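Local coordinates for protein ribonucleoside-diphosphate reductase, alpha chain (Actinobacillus ureae ATCC 25976, PDB 6DQX) that probably reduces ribonucleoside diphosphates to deoxyribonucleotides as the catalytic alpha subunit of a class Id ribonucleotide reductase, at residues A[133-144]-A[180-191]; A[431-439]-A[470-480]. All coordinates share one frame; numbering follows the deposited sequence.

How the contacts relate
Contact 1 closes before contact 2 opens along the chain, and the two are separate: their centres lie about 38 Å apart and their nearest atoms about 14 Å. Contact 1 belongs to the mixed beta-sheet, where strands 134-137 and 181-186 run side by side between strands 105-109 and 209-213. Contact 2 has no strand; it joins the loop that follows helix 418-423 to the C-terminal end of helix 467-475. Both lie in the part of the chain assigned to the ribonucleotide reductase barrel. Contact 1 thus joins adjacent strands inside the sheet, whereas contact 2 packs a loop on a helix end, and they share no helix or strand.

Contact 1: residues A[133-144]-A[180-191]; sequences GTSAYFGDIRPR and QFAGYIDIEHGD. With EDO (1,2-ethanediol), chain G; EDO (1,2-ethanediol), chain H.
The hydroxyl of Y137 lies just 2.4 Å from D186, OH to OD2, a very short hydrogen bond. The carboxylate meets the ring at its edge, with the two planes 85° apart. Y137 has CG anti to the backbone N (chi1 178°), which carries the phenol along the strand past the Y184 carbonyl to D186. Two further partners restrain this carboxylate: a water bridges OD2 to G139 O, while OD1 forms a salt bridge with K251. A magnesium ion is about 4 Å from the Y137 side chain.

The two residues belong to strands 134-137 and 181-186, which run nearly parallel as neighbours in the sheet of the ribonucleotide reductase barrel domain. The pairing alternates from T134 N to Q180 O through to F138 N, which gives Y184 O a nearly straight bond. F181, with CG likewise anti to N, lays its ring edge along the neighbouring strand: T134 OG1 lies at that edge, by CD1, and CZ touches A136 CB at 3.7 Å. F138 approaches from the opposite direction, its CE1 3.8 Å from F181 CZ, near the planes of both rings. F138 CE1 also sits 3.7 Å from G183 CA, where no side chain stands in the way.

Past the strands, H189 gives its NE2-H to I141 O over 2.8 Å, in the ring plane, while ND1 accepts from D191 N; bonds to both nitrogens fix the ring's rotation. I185 CD1 lies over one face of this imidazole. D191 OD1 receives R144 N through its syn lone pair at 2.8 Å, nearly straight at 173°, and OD2 is bonded to S157 of helix 156-170.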
loop_
_atom_site.group_PDB
_atom_site.type_symbol
_atom_site.label_atom_id
_atom_site.label_comp_id
_atom_site.label_asym_id
_atom_site.label_seq_id
_atom_site.Cartn_x
_atom_site.Cartn_y
_atom_site.Cartn_z
ATOM N N GLY A 133 14.959 3.352 7.763
ATOM C CA GLY A 133 15.184 2.848 6.407
ATOM C C GLY A 133 14.643 1.441 6.210
ATOM O O GLY A 133 14.607 0.622 7.145
ATOM N N THR A 134 14.212 1.157 4.984
ATOM C CA THR A 134 13.701 -0.157 4.645
ATOM C C THR A 134 14.157 -0.607 3.283
ATOM O O THR A 134 14.550 0.185 2.416
ATOM C CB THR A 134 12.148 -0.212 4.678
ATOM O OG1 THR A 134 11.645 0.790 3.806
ATOM C CG2 THR A 134 11.639 0.043 6.048
ATOM N N SER A 135 14.076 -1.900 3.074
ATOM C CA SER A 135 14.457 -2.462 1.798
ATOM C C SER A 135 13.752 -3.777 1.590
ATOM O O SER A 135 13.323 -4.442 2.560
ATOM C CB SER A 135 15.996 -2.673 1.747
ATOM O OG SER A 135 16.381 -3.578 2.773
ATOM N N ALA A 136 13.699 -4.205 0.340
ATOM C CA ALA A 136 13.122 -5.492 0.024
ATOM C C ALA A 136 13.622 -6.139 -1.245
ATOM O O ALA A 136 14.059 -5.469 -2.210
ATOM C CB ALA A 136 11.574 -5.387 0.010
ATOM N N TYR A 137 13.542 -7.456 -1.261
ATOM C CA TYR A 137 13.927 -8.252 -2.427
ATOM C C TYR A 137 12.695 -8.617 -3.263
ATOM O O TYR A 137 11.793 -9.277 -2.756
ATOM C CB TYR A 137 14.632 -9.526 -2.001
ATOM C CG TYR A 137 15.028 -10.444 -3.134
ATOM C CD1 TYR A 137 15.950 -10.037 -4.106
ATOM C CD2 TYR A 137 14.489 -11.709 -3.248
ATOM C CE1 TYR A 137 16.326 -10.893 -5.146
ATOM C CE2 TYR A 137 14.840 -12.570 -4.297
ATOM C CZ TYR A 137 15.765 -12.146 -5.240
ATOM O OH TYR A 137 16.148 -12.982 -6.267
ATOM N N PHE A 138 12.746 -8.252 -4.543
ATOM C CA PHE A 138 11.644 -8.434 -5.532
ATOM C C PHE A 138 11.857 -9.587 -6.497
ATOM O O PHE A 138 10.954 -9.917 -7.295
ATOM C CB PHE A 138 11.458 -7.137 -6.333
ATOM C CG PHE A 138 10.816 -6.038 -5.562
ATOM C CD1 PHE A 138 11.519 -5.342 -4.593
ATOM C CD2 PHE A 138 9.485 -5.679 -5.797
ATOM C CE1 PHE A 138 10.949 -4.320 -3.876
ATOM C CE2 PHE A 138 8.922 -4.656 -5.082
ATOM C CZ PHE A 138 9.631 -3.968 -4.114
ATOM N N GLY A 139 13.028 -10.221 -6.452
ATOM C CA GLY A 139 13.432 -11.146 -7.498
ATOM C C GLY A 139 12.716 -12.477 -7.613
ATOM O O GLY A 139 12.869 -13.175 -8.622
ATOM N N ASP A 140 11.963 -12.869 -6.589
ATOM C CA ASP A 140 11.160 -14.085 -6.676
ATOM C C ASP A 140 9.712 -13.819 -7.100
ATOM O O ASP A 140 8.939 -14.763 -7.240
ATOM C CB ASP A 140 11.245 -14.892 -5.371
ATOM C CG ASP A 140 12.548 -15.702 -5.264
ATOM O OD1 ASP A 140 13.237 -15.907 -6.274
ATOM O OD2 ASP A 140 12.854 -16.171 -4.157
ATOM N N ILE A 141 9.364 -12.558 -7.330
ATOM C CA ILE A 141 8.076 -12.215 -7.970
ATOM C C ILE A 141 8.137 -12.639 -9.446
ATOM O O ILE A 141 9.068 -12.288 -10.188
ATOM C CB ILE A 141 7.764 -10.710 -7.848
ATOM C CG1 ILE A 141 7.627 -10.302 -6.375
ATOM C CG2 ILE A 141 6.494 -10.365 -8.618
ATOM C CD1 ILE A 141 7.606 -8.810 -6.145
ATOM N N ARG A 142 7.123 -13.362 -9.911
ATOM C CA ARG A 142 7.134 -13.808 -11.297
ATOM C C ARG A 142 7.055 -12.582 -12.223
ATOM O O ARG A 142 6.434 -11.594 -11.860
ATOM C CB ARG A 142 5.986 -14.766 -11.567
ATOM C CG ARG A 142 6.288 -16.218 -11.205
ATOM C CD ARG A 142 5.061 -17.110 -11.368
ATOM N NE ARG A 142 4.012 -16.759 -10.403
ATOM C CZ ARG A 142 2.999 -15.912 -10.597
ATOM N NH1 ARG A 142 2.133 -15.703 -9.607
ATOM N NH2 ARG A 142 2.834 -15.265 -11.749
ATOM N N PRO A 143 7.711 -12.638 -13.390
ATOM C CA PRO A 143 7.809 -11.485 -14.296
ATOM C C PRO A 143 6.525 -11.179 -15.082
ATOM O O PRO A 143 5.610 -12.006 -15.119
ATOM C CB PRO A 143 8.932 -11.884 -15.248
ATOM C CG PRO A 143 8.908 -13.363 -15.268
ATOM C CD PRO A 143 8.451 -13.803 -13.909
ATOM N N ARG A 144 6.478 -9.991 -15.682
ATOM C CA ARG A 144 5.319 -9.537 -16.446
ATOM C C ARG A 144 4.996 -10.586 -17.509
ATOM O O ARG A 144 5.890 -11.064 -18.204
ATOM C CB ARG A 144 5.606 -8.195 -17.116
ATOM C CG ARG A 144 4.402 -7.577 -17.813
ATOM C CD ARG A 144 4.765 -6.260 -18.475
ATOM N NE ARG A 144 5.029 -5.219 -17.488
ATOM C CZ ARG A 144 4.102 -4.556 -16.793
ATOM N NH1 ARG A 144 2.794 -4.810 -16.929
ATOM N NH2 ARG A 144 4.492 -3.627 -15.923
ATOM N N GLN A 180 12.308 6.240 3.203
ATOM C CA GLN A 180 13.360 5.783 2.301
ATOM C C GLN A 180 13.343 4.257 2.151
ATOM O O GLN A 180 13.372 3.503 3.138
ATOM C CB GLN A 180 14.714 6.252 2.787
ATOM C CG GLN A 180 15.051 7.672 2.352
ATOM C CD GLN A 180 16.407 8.100 2.844
ATOM O OE1 GLN A 180 16.708 7.989 4.034
ATOM N NE2 GLN A 180 17.236 8.593 1.939
ATOM N N PHE A 181 13.334 3.820 0.903
ATOM C CA PHE A 181 13.185 2.425 0.550
ATOM C C PHE A 181 14.055 2.069 -0.640
ATOM O O PHE A 181 14.186 2.861 -1.599
ATOM C CB PHE A 181 11.700 2.140 0.234
ATOM C CG PHE A 181 11.421 0.723 -0.161
ATOM C CD1 PHE A 181 11.276 -0.273 0.803
ATOM C CD2 PHE A 181 11.247 0.385 -1.473
ATOM C CE1 PHE A 181 10.992 -1.579 0.440
ATOM C CE2 PHE A 181 10.988 -0.910 -1.853
ATOM C CZ PHE A 181 10.857 -1.904 -0.890
ATOM N N ALA A 182 14.644 0.887 -0.599
ATOM C CA ALA A 182 15.380 0.340 -1.721
ATOM C C ALA A 182 14.886 -1.026 -2.083
ATOM O O ALA A 182 14.796 -1.927 -1.228
ATOM C CB ALA A 182 16.880 0.265 -1.419
ATOM N N GLY A 183 14.563 -1.200 -3.356
ATOM C CA GLY A 183 14.164 -2.506 -3.877
ATOM C C GLY A 183 15.304 -3.157 -4.625
ATOM O O GLY A 183 16.018 -2.476 -5.347
ATOM N N TYR A 184 15.463 -4.463 -4.475
ATOM C CA TYR A 184 16.485 -5.232 -5.199
ATOM C C TYR A 184 15.886 -6.234 -6.194
ATOM O O TYR A 184 14.981 -6.995 -5.847
ATOM C CB TYR A 184 17.370 -5.968 -4.203
ATOM C CG TYR A 184 18.334 -5.058 -3.461
ATOM C CD1 TYR A 184 17.914 -4.277 -2.395
ATOM C CD2 TYR A 184 19.670 -5.007 -3.820
ATOM C CE1 TYR A 184 18.803 -3.459 -1.710
ATOM C CE2 TYR A 184 20.568 -4.199 -3.141
ATOM C CZ TYR A 184 20.136 -3.443 -2.092
ATOM O OH TYR A 184 21.019 -2.656 -1.419
ATOM N N ILE A 185 16.460 -6.263 -7.397
ATOM C CA ILE A 185 16.024 -7.139 -8.492
ATOM C C ILE A 185 17.262 -7.804 -9.121
ATOM O O ILE A 185 18.314 -7.162 -9.256
ATOM C CB ILE A 185 15.198 -6.293 -9.518
ATOM C CG1 ILE A 185 14.443 -7.171 -10.512
ATOM C CG2 ILE A 185 16.055 -5.264 -10.242
ATOM C CD1 ILE A 185 13.266 -7.885 -9.902
ATOM N N ASP A 186 17.153 -9.069 -9.516
ATOM C CA ASP A 186 18.282 -9.761 -10.161
ATOM C C ASP A 186 18.431 -9.276 -11.610
ATOM O O ASP A 186 17.421 -8.987 -12.280
ATOM C CB ASP A 186 18.087 -11.245 -10.110
ATOM C CG ASP A 186 17.884 -11.745 -8.682
ATOM O OD1 ASP A 186 18.879 -12.067 -7.980
ATOM O OD2 ASP A 186 16.715 -11.744 -8.252
ATOM N N ILE A 187 19.679 -9.157 -12.073
ATOM C CA ILE A 187 19.950 -8.675 -13.448
ATOM C C ILE A 187 19.386 -9.627 -14.511
ATOM O O ILE A 187 19.100 -9.180 -15.631
ATOM C CB ILE A 187 21.466 -8.419 -13.681
ATOM C CG1 ILE A 187 21.678 -7.495 -14.907
ATOM C CG2 ILE A 187 22.237 -9.719 -13.745
ATOM C CD1 ILE A 187 23.062 -6.905 -15.009
ATOM N N GLU A 188 19.198 -10.906 -14.143
ATOM C CA GLU A 188 18.638 -11.937 -15.039
ATOM C C GLU A 188 17.098 -12.014 -15.022
ATOM O O GLU A 188 16.533 -12.823 -15.734
ATOM C CB GLU A 188 19.245 -13.321 -14.812
ATOM C CG GLU A 188 18.835 -14.067 -13.538
ATOM C CD GLU A 188 19.686 -13.723 -12.316
ATOM O OE1 GLU A 188 20.359 -12.667 -12.311
ATOM O OE2 GLU A 188 19.656 -14.504 -11.336
ATOM N N HIS A 189 16.456 -11.159 -14.236
ATOM C CA HIS A 189 15.006 -11.216 -14.022
ATOM C C HIS A 189 14.304 -10.754 -15.280
ATOM O O HIS A 189 14.785 -9.844 -15.967
ATOM C CB HIS A 189 14.577 -10.299 -12.860
ATOM C CG HIS A 189 13.192 -10.575 -12.351
ATOM N ND1 HIS A 189 12.059 -9.977 -12.874
ATOM C CD2 HIS A 189 12.760 -11.389 -11.354
ATOM C CE1 HIS A 189 10.995 -10.417 -12.227
ATOM N NE2 HIS A 189 11.385 -11.271 -11.296
ATOM N N GLY A 190 13.147 -11.355 -15.554
ATOM C CA GLY A 190 12.339 -10.964 -16.701
ATOM C C GLY A 190 12.045 -9.495 -16.810
ATOM O O GLY A 190 11.944 -8.984 -17.927
ATOM N N ASP A 191 11.925 -8.794 -15.675
ATOM C CA ASP A 191 11.519 -7.395 -15.652
ATOM C C ASP A 191 12.673 -6.387 -15.557
ATOM O O ASP A 191 12.429 -5.201 -15.352
ATOM C CB ASP A 191 10.537 -7.133 -14.501
ATOM C CG ASP A 191 9.313 -8.033 -14.531
ATOM O OD1 ASP A 191 8.828 -8.395 -15.632
ATOM O OD2 ASP A 191 8.828 -8.384 -13.426
HETATM C C1 EDO G . 19.854 -11.799 -19.259
HETATM O O1 EDO G . 20.305 -13.023 -18.676
HETATM C C2 EDO G . 19.055 -11.092 -18.174
HETATM O O2 EDO G . 18.292 -9.906 -18.457
HETATM C C1 EDO H . 0.660 -12.167 -7.990
HETATM O O1 EDO H . 0.522 -13.567 -8.237
HETATM C C2 EDO H . 2.096 -11.908 -7.561
HETATM O O2 EDO H . 2.993 -12.286 -8.614
HETATM O O HOH W 1 15.363 -13.639 -10.194
#

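Contact 2: residues A[431-439]-A[470-480]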
loop_
_atom_site.group_PDB
_atom_site.type_symbol
_atom_site.label_atom_id
_atom_site.label_comp_id
_atom_site.label_asym_id
_atom_site.label_seq_id
_atom_site.Cartn_x
_atom_site.Cartn_y
_atom_site.Cartn_z
ATOM N N VAL A 431 34.922 4.905 5.623
ATOM C CA VAL A 431 36.241 4.630 5.025
ATOM C C VAL A 431 36.475 5.510 3.801
ATOM O O VAL A 431 37.368 5.274 3.024
ATOM C CB VAL A 431 36.384 3.138 4.633
ATOM C CG1 VAL A 431 36.450 2.278 5.886
ATOM C CG2 VAL A 431 35.235 2.646 3.737
ATOM N N GLU A 432 35.643 6.518 3.623
ATOM C CA GLU A 432 35.665 7.336 2.420
ATOM C C GLU A 432 36.711 8.452 2.581
ATOM O O GLU A 432 36.898 8.972 3.679
ATOM C CB GLU A 432 34.251 7.920 2.259
ATOM C CG GLU A 432 33.773 8.228 0.870
ATOM C CD GLU A 432 32.290 8.581 0.855
ATOM O OE1 GLU A 432 31.995 9.766 0.969
ATOM O OE2 GLU A 432 31.427 7.673 0.756
ATOM N N PRO A 433 37.372 8.863 1.479
ATOM C CA PRO A 433 38.185 10.065 1.597
ATOM C C PRO A 433 37.322 11.290 1.877
ATOM O O PRO A 433 36.160 11.349 1.451
ATOM C CB PRO A 433 38.837 10.195 0.204
ATOM C CG PRO A 433 38.736 8.836 -0.416
ATOM C CD PRO A 433 37.455 8.270 0.135
ATOM N N PHE A 434 37.879 12.250 2.597
ATOM C CA PHE A 434 37.341 13.597 2.646
ATOM C C PHE A 434 37.032 14.109 1.259
ATOM O O PHE A 434 37.833 13.949 0.341
ATOM C CB PHE A 434 38.321 14.569 3.293
ATOM C CG PHE A 434 38.326 14.554 4.792
ATOM C CD1 PHE A 434 37.183 14.876 5.522
ATOM C CD2 PHE A 434 39.506 14.308 5.489
ATOM C CE1 PHE A 434 37.208 14.908 6.904
ATOM C CE2 PHE A 434 39.534 14.342 6.883
ATOM C CZ PHE A 434 38.384 14.655 7.591
ATOM N N LYS A 435 35.862 14.736 1.127
ATOM C CA LYS A 435 35.452 15.312 -0.140
ATOM C C LYS A 435 36.484 16.334 -0.546
ATOM O O LYS A 435 37.008 16.279 -1.644
ATOM C CB LYS A 435 34.083 15.981 -0.026
ATOM C CG LYS A 435 33.573 16.509 -1.365
ATOM C CD LYS A 435 32.131 17.003 -1.278
ATOM C CE LYS A 435 32.015 18.303 -0.497
ATOM N NZ LYS A 435 30.847 19.097 -0.969
ATOM N N SER A 436 36.784 17.248 0.367
ATOM C CA SER A 436 37.836 18.213 0.141
ATOM C C SER A 436 38.332 18.835 1.455
ATOM O O SER A 436 37.824 18.539 2.544
ATOM C CB SER A 436 37.344 19.291 -0.831
ATOM O OG SER A 436 36.525 20.225 -0.158
ATOM N N ASN A 437 39.331 19.698 1.326
ATOM C CA ASN A 437 39.993 20.309 2.487
ATOM C C ASN A 437 39.297 21.542 3.054
ATOM O O ASN A 437 39.645 21.996 4.144
ATOM C CB ASN A 437 41.416 20.657 2.100
ATOM C CG ASN A 437 42.212 19.434 1.749
ATOM O OD1 ASN A 437 42.536 18.643 2.637
ATOM N ND2 ASN A 437 42.525 19.256 0.479
ATOM N N TYR A 438 38.322 22.068 2.314
ATOM C CA TYR A 438 37.635 23.315 2.649
ATOM C C TYR A 438 36.330 23.372 1.837
ATOM O O TYR A 438 36.371 23.526 0.619
ATOM C CB TYR A 438 38.558 24.499 2.324
ATOM C CG TYR A 438 38.129 25.877 2.818
ATOM C CD1 TYR A 438 37.327 26.046 3.949
ATOM C CD2 TYR A 438 38.585 27.025 2.164
ATOM C CE1 TYR A 438 36.967 27.316 4.392
ATOM C CE2 TYR A 438 38.230 28.294 2.597
ATOM C CZ TYR A 438 37.428 28.437 3.702
ATOM O OH TYR A 438 37.095 29.694 4.126
ATOM N N TYR A 439 35.196 23.135 2.504
ATOM C CA TYR A 439 33.875 22.996 1.834
ATOM C C TYR A 439 32.712 23.421 2.729
ATOM O O TYR A 439 32.821 23.378 3.949
ATOM C CB TYR A 439 33.633 21.565 1.307
ATOM C CG TYR A 439 33.613 20.410 2.329
ATOM C CD1 TYR A 439 32.492 20.155 3.138
ATOM C CD2 TYR A 439 34.696 19.527 2.429
ATOM C CE1 TYR A 439 32.482 19.086 4.045
ATOM C CE2 TYR A 439 34.692 18.460 3.323
ATOM C CZ TYR A 439 33.592 18.234 4.127
ATOM O OH TYR A 439 33.639 17.159 5.000
ATOM N N TRP A 470 43.687 30.132 1.863
ATOM C CA TRP A 470 42.421 29.412 2.038
ATOM C C TRP A 470 41.420 29.738 0.939
ATOM O O TRP A 470 40.758 28.831 0.421
ATOM C CB TRP A 470 41.797 29.670 3.413
ATOM C CG TRP A 470 42.470 28.917 4.524
ATOM C CD1 TRP A 470 43.291 29.430 5.483
ATOM C CD2 TRP A 470 42.383 27.502 4.785
ATOM N NE1 TRP A 470 43.714 28.429 6.333
ATOM C CE2 TRP A 470 43.174 27.238 5.924
ATOM C CE3 TRP A 470 41.710 26.435 4.164
ATOM C CZ2 TRP A 470 43.306 25.950 6.466
ATOM C CZ3 TRP A 470 41.849 25.144 4.701
ATOM C CH2 TRP A 470 42.644 24.917 5.836
ATOM N N GLU A 471 41.316 31.014 0.553
ATOM C CA GLU A 471 40.404 31.369 -0.543
ATOM C C GLU A 471 40.797 30.663 -1.842
ATOM O O GLU A 471 39.920 30.239 -2.598
ATOM C CB GLU A 471 40.314 32.893 -0.756
ATOM C CG GLU A 471 39.280 33.283 -1.806
ATOM C CD GLU A 471 39.167 34.782 -2.010
ATOM O OE1 GLU A 471 40.125 35.375 -2.545
ATOM O OE2 GLU A 471 38.119 35.345 -1.640
ATOM N N SER A 472 42.099 30.536 -2.097
ATOM C CA SER A 472 42.588 29.820 -3.273
ATOM C C SER A 472 42.140 28.348 -3.256
ATOM O O SER A 472 41.762 27.794 -4.289
ATOM C CB SER A 472 44.108 29.883 -3.344
ATOM O OG SER A 472 44.560 29.331 -4.555
ATOM N N ILE A 473 42.188 27.745 -2.070
ATOM C CA ILE A 473 41.722 26.361 -1.854
ATOM C C ILE A 473 40.205 26.257 -2.088
ATOM O O ILE A 473 39.754 25.384 -2.823
ATOM C CB ILE A 473 42.135 25.850 -0.447
ATOM C CG1 ILE A 473 43.668 25.785 -0.356
ATOM C CG2 ILE A 473 41.542 24.464 -0.160
ATOM C CD1 ILE A 473 44.201 25.645 1.054
ATOM N N LEU A 474 39.424 27.158 -1.503
ATOM C CA LEU A 474 37.978 27.205 -1.758
ATOM C C LEU A 474 37.631 27.357 -3.254
ATOM O O LEU A 474 36.749 26.652 -3.761
ATOM C CB LEU A 474 37.342 28.339 -0.962
ATOM C CG LEU A 474 35.819 28.486 -1.007
ATOM C CD1 LEU A 474 35.098 27.232 -0.532
ATOM C CD2 LEU A 474 35.437 29.678 -0.148
ATOM N N HIS A 475 38.333 28.253 -3.957
ATOM C CA HIS A 475 38.112 28.453 -5.403
ATOM C C HIS A 475 38.501 27.269 -6.280
ATOM O O HIS A 475 38.003 27.149 -7.391
ATOM C CB HIS A 475 38.836 29.705 -5.914
ATOM C CG HIS A 475 38.265 30.976 -5.379
ATOM N ND1 HIS A 475 36.979 31.057 -4.893
ATOM C CD2 HIS A 475 38.790 32.215 -5.262
ATOM C CE1 HIS A 475 36.740 32.288 -4.484
ATOM N NE2 HIS A 475 37.824 33.013 -4.696
ATOM N N ASN A 476 39.391 26.412 -5.781
ATOM C CA ASN A 476 39.779 25.172 -6.465
ATOM C C ASN A 476 39.096 23.924 -5.881
ATOM O O ASN A 476 39.706 22.859 -5.849
ATOM C CB ASN A 476 41.307 25.020 -6.421
ATOM C CG ASN A 476 41.978 25.682 -7.586
ATOM O OD1 ASN A 476 42.115 25.073 -8.639
ATOM N ND2 ASN A 476 42.401 26.927 -7.412
ATOM N N ASP A 477 37.846 24.058 -5.430
ATOM C CA ASP A 477 37.009 22.923 -5.002
ATOM C C ASP A 477 37.619 22.167 -3.806
ATOM O O ASP A 477 37.499 20.951 -3.702
ATOM C CB ASP A 477 36.750 21.964 -6.180
ATOM C CG ASP A 477 36.263 22.687 -7.436
ATOM O OD1 ASP A 477 35.272 23.438 -7.338
ATOM O OD2 ASP A 477 36.872 22.501 -8.517
ATOM N N GLY A 478 38.272 22.915 -2.922
ATOM C CA GLY A 478 38.954 22.385 -1.745
ATOM C C GLY A 478 40.262 21.645 -1.973
ATOM O O GLY A 478 40.724 20.938 -1.077
ATOM N N SER A 479 40.861 21.827 -3.149
ATOM C CA SER A 479 42.127 21.179 -3.515
ATOM C C SER A 479 43.310 22.042 -3.095
ATOM O O SER A 479 43.187 23.266 -3.034
ATOM C CB SER A 479 42.171 20.937 -5.021
ATOM O OG SER A 479 43.423 20.417 -5.436
ATOM N N VAL A 480 44.452 21.396 -2.830
ATOM C CA VAL A 480 45.738 22.074 -2.610
ATOM C C VAL A 480 46.761 21.756 -3.697
ATOM O O VAL A 480 47.915 22.160 -3.578
ATOM C CB VAL A 480 46.352 21.735 -1.215
ATOM C CG1 VAL A 480 45.413 22.150 -0.107
ATOM C CG2 VAL A 480 46.705 20.260 -1.081
#
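Aromatic and apolar contacts centre on Y438, whose ring receives the edge of the W470 six-membered ring. The planes stand 73° apart with centroids separated by 5.2 Å, an edge-to-face (T-shaped) pair in which W470 CE3 sits over the Y438 face, displaced toward the rim. Y438 extends toward helix 467-475, its CG turned away from the backbone N: CD2 comes within 3.6 Å of L474 CB, and CB lies 3.9 Å from I473 CG2. Two further residues engage the indole: NE1 bonds to D465, and the ring makes a cation-pi contact with K451.

The hydrogen bonds across the contact converge on one acceptor. G478 O takes N437 N at 3.0 Å and N437 ND2 at 2.9 Å; the amide donor comes with a C=O...N angle of 162°, whereas the backbone donor enters at 130°. N437 thus grips this carbonyl with main chain and side chain together, and ND2 also bonds to F494 O.

Close backbone approach is permitted by the missing side chain of G478, since a CB there would point into S436 OG; S436 CB lies 3.3 Å from D477 O. G478 also adopts positive phi in the turn. The helix ends here in a Schellman motif, D477 at C-prime, with G478 N bonded to I473 O and D477 N to L474 O.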